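Local coordinates for large ribosomal subunit protein uL10 (PDB 1ZAV) that probably forms part of the ribosomal stalk, binding large-subunit rRNA and L7/L12 dimers and playing a central role in the ribosome's interaction with GTP-bound translation factors, at residues Y72-T83 and K115-F124. Residues are numbered along the deposited sequence; the frame is centred on the assembly and turned at random.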
loop_
_atom_site.group_PDB
_atom_site.type_symbol
_atom_site.label_atom_id
_atom_site.label_comp_id
_atom_site.label_asym_id
_atom_site.label_seq_id
_atom_site.Cartn_x
_atom_site.Cartn_y
_atom_site.Cartn_z
ATOM N N TYR A 72 0.479 -24.770 19.810
ATOM C CA TYR A 72 1.066 -24.225 18.592
ATOM C C TYR A 72 1.264 -25.389 17.622
ATOM O O TYR A 72 1.422 -26.534 18.043
ATOM C CB TYR A 72 2.426 -23.587 18.876
ATOM C CG TYR A 72 2.352 -22.221 19.506
ATOM C CD1 TYR A 72 2.007 -22.065 20.849
ATOM C CD2 TYR A 72 2.616 -21.076 18.755
ATOM C CE1 TYR A 72 1.929 -20.796 21.431
ATOM C CE2 TYR A 72 2.539 -19.804 19.326
ATOM C CZ TYR A 72 2.195 -19.673 20.664
ATOM O OH TYR A 72 2.114 -18.418 21.223
ATOM N N GLU A 73 1.250 -25.097 16.328
ATOM C CA GLU A 73 1.467 -26.132 15.326
ATOM C C GLU A 73 2.423 -25.626 14.254
ATOM O O GLU A 73 2.540 -24.418 14.050
ATOM C CB GLU A 73 0.148 -26.550 14.679
ATOM C CG GLU A 73 -0.881 -27.066 15.662
ATOM C CD GLU A 73 -1.873 -28.004 15.008
ATOM O OE1 GLU A 73 -1.471 -29.138 14.663
ATOM O OE2 GLU A 73 -3.046 -27.609 14.833
ATOM N N GLY A 74 3.105 -26.558 13.592
ATOM C CA GLY A 74 4.045 -26.210 12.539
ATOM C C GLY A 74 5.285 -25.444 12.981
ATOM O O GLY A 74 5.777 -24.591 12.246
ATOM N N TYR A 75 5.797 -25.758 14.170
ATOM C CA TYR A 75 6.982 -25.090 14.722
ATOM C C TYR A 75 8.200 -26.013 14.759
ATOM O O TYR A 75 9.338 -25.558 14.934
ATOM C CB TYR A 75 6.671 -24.612 16.140
ATOM C CG TYR A 75 6.217 -25.731 17.052
ATOM C CD1 TYR A 75 7.141 -26.592 17.644
ATOM C CD2 TYR A 75 4.859 -25.964 17.282
ATOM C CE1 TYR A 75 6.729 -27.656 18.440
ATOM C CE2 TYR A 75 4.435 -27.024 18.078
ATOM C CZ TYR A 75 5.374 -27.867 18.649
ATOM O OH TYR A 75 4.967 -28.929 19.416
ATOM N N GLU A 76 7.958 -27.312 14.596
ATOM C CA GLU A 76 9.025 -28.313 14.633
ATOM C C GLU A 76 10.234 -27.981 13.753
ATOM O O GLU A 76 11.380 -28.248 14.129
ATOM C CB GLU A 76 8.474 -29.687 14.236
ATOM C CG GLU A 76 7.356 -30.222 15.132
ATOM C CD GLU A 76 5.991 -29.606 14.841
ATOM O OE1 GLU A 76 5.002 -30.028 15.482
ATOM O OE2 GLU A 76 5.895 -28.708 13.981
ATOM N N GLU A 77 9.978 -27.409 12.584
ATOM C CA GLU A 77 11.055 -27.053 11.662
ATOM C C GLU A 77 11.966 -25.964 12.222
ATOM O O GLU A 77 13.065 -25.742 11.712
ATOM C CB GLU A 77 10.475 -26.588 10.321
ATOM C CG GLU A 77 9.393 -25.534 10.441
ATOM C CD GLU A 77 9.117 -24.841 9.124
ATOM O OE1 GLU A 77 8.061 -24.188 8.999
ATOM O OE2 GLU A 77 9.965 -24.940 8.211
ATOM N N PHE A 78 11.505 -25.291 13.273
ATOM C CA PHE A 78 12.273 -24.219 13.910
ATOM C C PHE A 78 13.177 -24.712 15.040
ATOM O O PHE A 78 14.017 -23.957 15.533
ATOM C CB PHE A 78 11.325 -23.160 14.492
ATOM C CG PHE A 78 10.503 -22.429 13.462
ATOM C CD1 PHE A 78 9.160 -22.148 13.705
ATOM C CD2 PHE A 78 11.074 -21.985 12.271
ATOM C CE1 PHE A 78 8.398 -21.440 12.779
ATOM C CE2 PHE A 78 10.315 -21.272 11.336
ATOM C CZ PHE A 78 8.976 -20.999 11.592
ATOM N N LEU A 79 13.013 -25.969 15.448
ATOM C CA LEU A 79 13.786 -26.509 16.564
ATOM C C LEU A 79 14.890 -27.498 16.214
ATOM O O LEU A 79 15.239 -28.357 17.025
ATOM C CB LEU A 79 12.835 -27.156 17.575
ATOM C CG LEU A 79 11.674 -26.279 18.037
ATOM C CD1 LEU A 79 10.791 -27.077 18.991
ATOM C CD2 LEU A 79 12.206 -25.014 18.709
ATOM N N LYS A 80 15.448 -27.375 15.019
ATOM C CA LYS A 80 16.513 -28.270 14.597
ATOM C C LYS A 80 17.865 -27.752 15.071
ATOM O O LYS A 80 18.425 -26.823 14.489
ATOM C CB LYS A 80 16.503 -28.417 13.071
ATOM C CG LYS A 80 15.275 -29.146 12.527
ATOM C CD LYS A 80 15.196 -30.573 13.067
ATOM C CE LYS A 80 14.069 -31.375 12.420
ATOM N NZ LYS A 80 12.709 -30.861 12.748
ATOM N N GLY A 81 18.375 -28.356 16.144
ATOM C CA GLY A 81 19.658 -27.960 16.695
ATOM C C GLY A 81 19.493 -26.956 17.819
ATOM O O GLY A 81 18.381 -26.479 18.049
ATOM N N PRO A 82 20.572 -26.618 18.545
ATOM C CA PRO A 82 20.477 -25.646 19.645
ATOM C C PRO A 82 19.792 -24.369 19.163
ATOM O O PRO A 82 20.217 -23.754 18.181
ATOM C CB PRO A 82 21.938 -25.433 20.051
ATOM C CG PRO A 82 22.706 -25.791 18.803
ATOM C CD PRO A 82 21.973 -26.998 18.301
ATOM N N THR A 83 18.728 -23.982 19.853
ATOM C CA THR A 83 17.959 -22.813 19.454
ATOM C C THR A 83 17.653 -21.848 20.584
ATOM O O THR A 83 17.232 -22.248 21.668
ATOM C CB THR A 83 16.630 -23.245 18.822
ATOM O OG1 THR A 83 16.880 -24.224 17.806
ATOM C CG2 THR A 83 15.920 -22.049 18.207
ATOM N N LYS A 115 15.773 -18.128 11.941
ATOM C CA LYS A 115 14.858 -19.135 11.408
ATOM C C LYS A 115 13.370 -18.885 11.186
ATOM O O LYS A 115 12.749 -19.586 10.382
ATOM C CB LYS A 115 15.039 -20.399 12.242
ATOM C CG LYS A 115 16.466 -20.893 12.218
ATOM C CD LYS A 115 16.635 -22.255 12.854
ATOM C CE LYS A 115 16.624 -22.194 14.368
ATOM N NZ LYS A 115 17.044 -23.510 14.932
ATOM N N GLY A 116 12.791 -17.908 11.877
ATOM C CA GLY A 116 11.367 -17.641 11.730
ATOM C C GLY A 116 10.670 -17.717 13.078
ATOM O O GLY A 116 11.332 -17.669 14.116
ATOM N N GLY A 117 9.345 -17.840 13.077
ATOM C CA GLY A 117 8.621 -17.918 14.336
ATOM C C GLY A 117 7.148 -17.586 14.204
ATOM O O GLY A 117 6.532 -17.869 13.180
ATOM N N PHE A 118 6.582 -16.987 15.245
ATOM C CA PHE A 118 5.179 -16.615 15.239
ATOM C C PHE A 118 5.010 -15.173 15.654
ATOM O O PHE A 118 5.568 -14.727 16.662
ATOM C CB PHE A 118 4.373 -17.509 16.192
ATOM C CG PHE A 118 4.422 -18.964 15.843
ATOM C CD1 PHE A 118 5.459 -19.769 16.300
ATOM C CD2 PHE A 118 3.432 -19.529 15.036
ATOM C CE1 PHE A 118 5.515 -21.124 15.959
ATOM C CE2 PHE A 118 3.479 -20.872 14.691
ATOM C CZ PHE A 118 4.523 -21.676 15.152
ATOM N N LEU A 119 4.223 -14.442 14.882
ATOM C CA LEU A 119 3.983 -13.041 15.176
ATOM C C LEU A 119 2.484 -12.837 15.342
ATOM O O LEU A 119 1.712 -13.047 14.406
ATOM C CB LEU A 119 4.533 -12.165 14.044
ATOM C CG LEU A 119 4.922 -10.722 14.391
ATOM C CD1 LEU A 119 5.600 -10.086 13.180
ATOM C CD2 LEU A 119 3.693 -9.918 14.795
ATOM N N GLU A 120 2.081 -12.441 16.545
ATOM C CA GLU A 120 0.680 -12.214 16.852
ATOM C C GLU A 120 -0.174 -13.401 16.410
ATOM O O GLU A 120 -1.231 -13.242 15.798
ATOM C CB GLU A 120 0.224 -10.897 16.206
ATOM C CG GLU A 120 1.043 -9.714 16.742
ATOM C CD GLU A 120 0.564 -8.339 16.292
ATOM O OE1 GLU A 120 1.160 -7.342 16.755
ATOM O OE2 GLU A 120 -0.392 -8.246 15.489
ATOM N N GLY A 121 0.312 -14.597 16.731
ATOM C CA GLY A 121 -0.399 -15.815 16.395
ATOM C C GLY A 121 -0.283 -16.273 14.952
ATOM O O GLY A 121 -1.007 -17.183 14.533
ATOM N N LYS A 122 0.614 -15.654 14.189
ATOM C CA LYS A 122 0.799 -16.022 12.786
ATOM C C LYS A 122 2.215 -16.527 12.557
ATOM O O LYS A 122 3.179 -15.897 12.974
ATOM C CB LYS A 122 0.548 -14.814 11.878
ATOM C CG LYS A 122 -0.854 -14.233 11.964
ATOM C CD LYS A 122 -0.946 -12.878 11.254
ATOM C CE LYS A 122 -0.573 -12.980 9.779
ATOM N NZ LYS A 122 -0.698 -11.671 9.071
ATOM N N LYS A 123 2.339 -17.663 11.882
ATOM C CA LYS A 123 3.647 -18.238 11.602
ATOM C C LYS A 123 4.347 -17.448 10.493
ATOM O O LYS A 123 3.708 -17.037 9.531
ATOM C CB LYS A 123 3.483 -19.698 11.165
ATOM C CG LYS A 123 4.777 -20.405 10.809
ATOM C CD LYS A 123 4.517 -21.844 10.388
ATOM C CE LYS A 123 5.818 -22.578 10.134
ATOM N NZ LYS A 123 5.603 -24.006 9.771
ATOM N N PHE A 124 5.645 -17.209 10.644
ATOM C CA PHE A 124 6.398 -16.515 9.599
ATOM C C PHE A 124 7.693 -17.283 9.381
ATOM O O PHE A 124 8.219 -17.906 10.311
ATOM C CB PHE A 124 6.664 -15.041 9.958
ATOM C CG PHE A 124 7.549 -14.833 11.164
ATOM C CD1 PHE A 124 8.934 -14.824 11.040
ATOM C CD2 PHE A 124 6.988 -14.602 12.417
ATOM C CE1 PHE A 124 9.749 -14.585 12.142
ATOM C CE2 PHE A 124 7.793 -14.363 13.524
ATOM C CZ PHE A 124 9.180 -14.353 13.386
HETATM O O HOH W 1 15.602 -25.477 13.002
HETATM O O HOH W 2 20.144 -23.627 15.673
#
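Y72 turns its ring edge onto the face of F118 in a T-shaped pair, planes at 73°, and Y72 CD2 lies over the F118 ring centre. Y72 OH bonds to F19 O. K123 reaches out fully extended, CG anti to its backbone N (chi1 179°). Its NZ meets G74 O at 2.5 Å, on a lone pair. At the F118 rim, CB of Y75 lies in the ring plane, 3.7 Å from F118 CE1. K123 NZ also forms a salt bridge with E77 OE1 at 2.6 Å, on the anti side of the carboxylate. F78 lies between E77 CG on one ring face and the G116 backbone on the other. F78 CE2 lies 3.8 Å from G116 CA. K115 bends at chi3 and gives NZ to F78 O (3.1 Å), T83 OG1 (3.0 Å) and two waters. A methionine in place of K115 would probably leave F78 O, T83 OG1 and both waters without this donor. T83 OG1 donates to G81 O. The contact lays the loop between helix 60-69 and strand 83-88 against the beta hairpin of strands 114-119 and 122-125, joined by a type I' turn. F78 also meets F27 of strand 24-28, while F124 packs on helix 126-133.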